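Local coordinates for protein fibrinogen alpha subunit (Gallus gallus, PDB 1M1J) that is probably cleaved by thrombin to yield monomers that, with the beta and gamma chains, polymerise into the insoluble fibrin matrix of blood clots, at residues V146-L151 against E177-I182. Numbering follows the deposited sequence.
Sequences VEMKRL and EGYDNI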
loop_
_atom_site.group_PDB
_atom_site.type_symbol
_atom_site.label_atom_id
_atom_site.label_comp_id
_atom_site.label_asym_id
_atom_site.label_seq_id
_atom_site.Cartn_x
_atom_site.Cartn_y
_atom_site.Cartn_z
ATOM N N VAL D 146 103.012 -14.032 93.513
ATOM C CA VAL D 146 104.391 -13.977 93.031
ATOM C C VAL D 146 105.310 -13.445 94.127
ATOM O O VAL D 146 106.339 -14.046 94.433
ATOM C CB VAL D 146 104.518 -13.072 91.764
ATOM C CG1 VAL D 146 105.973 -12.631 91.551
ATOM C CG2 VAL D 146 104.043 -13.838 90.543
ATOM N N GLU D 147 104.927 -12.314 94.708
ATOM C CA GLU D 147 105.700 -11.689 95.768
ATOM C C GLU D 147 105.796 -12.609 96.976
ATOM O O GLU D 147 106.826 -12.662 97.644
ATOM C CB GLU D 147 105.041 -10.378 96.186
ATOM C CG GLU D 147 105.797 -9.599 97.247
ATOM C CD GLU D 147 105.108 -8.289 97.584
ATOM O OE1 GLU D 147 105.678 -7.478 98.345
ATOM O OE2 GLU D 147 103.986 -8.072 97.080
ATOM N N MET D 148 104.714 -13.335 97.237
ATOM C CA MET D 148 104.639 -14.246 98.368
ATOM C C MET D 148 105.586 -15.431 98.212
ATOM O O MET D 148 106.360 -15.726 99.118
ATOM C CB MET D 148 103.203 -14.748 98.536
ATOM C CG MET D 148 102.880 -15.299 99.915
ATOM S SD MET D 148 102.785 -14.033 101.199
ATOM C CE MET D 148 104.457 -13.966 101.707
ATOM N N LYS D 149 105.534 -16.109 97.068
ATOM C CA LYS D 149 106.403 -17.259 96.830
ATOM C C LYS D 149 107.861 -16.865 97.038
ATOM O O LYS D 149 108.701 -17.703 97.360
ATOM C CB LYS D 149 106.209 -17.804 95.414
ATOM C CG LYS D 149 106.969 -19.094 95.147
ATOM C CD LYS D 149 106.520 -19.765 93.853
ATOM C CE LYS D 149 107.253 -21.088 93.622
ATOM N NZ LYS D 149 107.011 -22.095 94.698
ATOM N N ARG D 150 108.152 -15.581 96.856
ATOM C CA ARG D 150 109.502 -15.064 97.047
ATOM C C ARG D 150 109.726 -14.743 98.516
ATOM O O ARG D 150 110.756 -15.083 99.088
ATOM C CB ARG D 150 109.716 -13.782 96.236
ATOM C CG ARG D 150 110.196 -13.992 94.809
ATOM C CD ARG D 150 110.515 -12.659 94.148
ATOM N NE ARG D 150 111.203 -12.842 92.875
ATOM C CZ ARG D 150 110.676 -13.449 91.817
ATOM N NH1 ARG D 150 109.444 -13.937 91.870
ATOM N NH2 ARG D 150 111.387 -13.579 90.705
ATOM N N LEU D 151 108.747 -14.081 99.116
ATOM C CA LEU D 151 108.826 -13.684 100.509
ATOM C C LEU D 151 108.990 -14.867 101.456
ATOM O O LEU D 151 109.882 -14.863 102.301
ATOM C CB LEU D 151 107.580 -12.896 100.899
ATOM C CG LEU D 151 107.829 -11.643 101.736
ATOM C CD1 LEU D 151 106.515 -11.210 102.383
ATOM C CD2 LEU D 151 108.873 -11.921 102.803
ATOM N N GLU D 177 105.136 -26.297 97.439
ATOM C CA GLU D 177 104.055 -26.899 96.673
ATOM C C GLU D 177 102.719 -26.236 96.975
ATOM O O GLU D 177 101.800 -26.259 96.152
ATOM C CB GLU D 177 103.966 -28.401 96.966
ATOM C CG GLU D 177 105.085 -29.224 96.338
ATOM C CD GLU D 177 104.839 -30.718 96.439
ATOM O OE1 GLU D 177 105.616 -31.491 95.837
ATOM O OE2 GLU D 177 103.869 -31.118 97.120
ATOM N N GLY D 178 102.607 -25.652 98.162
ATOM C CA GLY D 178 101.372 -24.983 98.511
ATOM C C GLY D 178 101.060 -23.976 97.423
ATOM O O GLY D 178 99.902 -23.643 97.175
ATOM N N TYR D 179 102.105 -23.511 96.746
ATOM C CA TYR D 179 101.937 -22.531 95.690
ATOM C C TYR D 179 101.475 -23.065 94.351
ATOM O O TYR D 179 100.660 -22.426 93.686
ATOM C CB TYR D 179 103.224 -21.742 95.521
ATOM C CG TYR D 179 103.399 -20.743 96.625
ATOM C CD1 TYR D 179 102.637 -19.577 96.653
ATOM C CD2 TYR D 179 104.286 -20.980 97.671
ATOM C CE1 TYR D 179 102.752 -18.669 97.698
ATOM C CE2 TYR D 179 104.411 -20.082 98.721
ATOM C CZ TYR D 179 103.641 -18.926 98.731
ATOM O OH TYR D 179 103.757 -18.030 99.770
ATOM N N ASP D 180 101.974 -24.224 93.937
ATOM C CA ASP D 180 101.550 -24.760 92.649
ATOM C C ASP D 180 100.082 -25.179 92.698
ATOM O O ASP D 180 99.412 -25.271 91.664
ATOM C CB ASP D 180 102.440 -25.936 92.215
ATOM C CG ASP D 180 102.398 -27.097 93.182
ATOM O OD1 ASP D 180 101.288 -27.591 93.484
ATOM O OD2 ASP D 180 103.485 -27.522 93.628
ATOM N N ASN D 181 99.583 -25.418 93.905
ATOM C CA ASN D 181 98.192 -25.801 94.081
ATOM C C ASN D 181 97.346 -24.528 94.009
ATOM O O ASN D 181 96.216 -24.534 93.517
ATOM C CB ASN D 181 98.008 -26.497 95.428
ATOM C CG ASN D 181 96.670 -27.193 95.544
ATOM O OD1 ASN D 181 96.427 -27.937 96.492
ATOM N ND2 ASN D 181 95.789 -26.954 94.578
ATOM N N ILE D 182 97.906 -23.430 94.506
ATOM C CA ILE D 182 97.219 -22.150 94.466
ATOM C C ILE D 182 97.176 -21.717 93.015
ATOM O O ILE D 182 96.129 -21.329 92.503
ATOM C CB ILE D 182 97.977 -21.065 95.247
ATOM C CG1 ILE D 182 98.015 -21.418 96.729
ATOM C CG2 ILE D 182 97.331 -19.715 95.016
ATOM C CD1 ILE D 182 96.661 -21.735 97.302
#
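Tyr179 lays one face of its ring on the backbone of Lys149, an example of an aromatic side chain packing a short returning helix against a long one. The CA of Lys149 stands 4.0 Å from the centroid of the Tyr179 ring and 19° off its normal, a CH-pi contact displaced somewhat toward the hydroxyl-bearing rim, where CZ lies 3.7 Å from the same CA. The lysine side chain then runs back past the ring in the opposite sense. Its CG, anti to the backbone N (chi1 -174°), passes CD2 of Tyr179 at 4.1 Å, and after an extended course the chain bends only at its last torsion, bringing NZ to 3.9 Å from CB of Tyr179. The aliphatic part of Lys149 thus flanks the tyrosine from the hydroxyl end toward its root, while NZ lies some way from the carboxylate of Asp180, 6.6 Å from OD2.

Met148 meets the ring differently, at the edge, with its CG near the ring plane and 3.9 Å from CZ of Tyr179; the methionine side chain crosses that of Tyr179 at about a right angle. Its end leads away from the tyrosine, and the residue also packs on an apolar side chain of another protein chain. The tyrosine hydroxyl is weakly hydrogen-bonded to Glu152, one turn further along the long helix, and the tyrosine side chain also touches Val145. A leucine in place of Tyr179 would probably leave the CA of Lys149 without its aromatic cover and Glu152 without its hydroxyl partner. The whole joins helix 178-191 to helix 82-160 after the chain has reversed direction, and is characteristic of the fibrinogen coiled coil, in which the alpha chain folds back to contribute a fourth strand to the three-chain bundle.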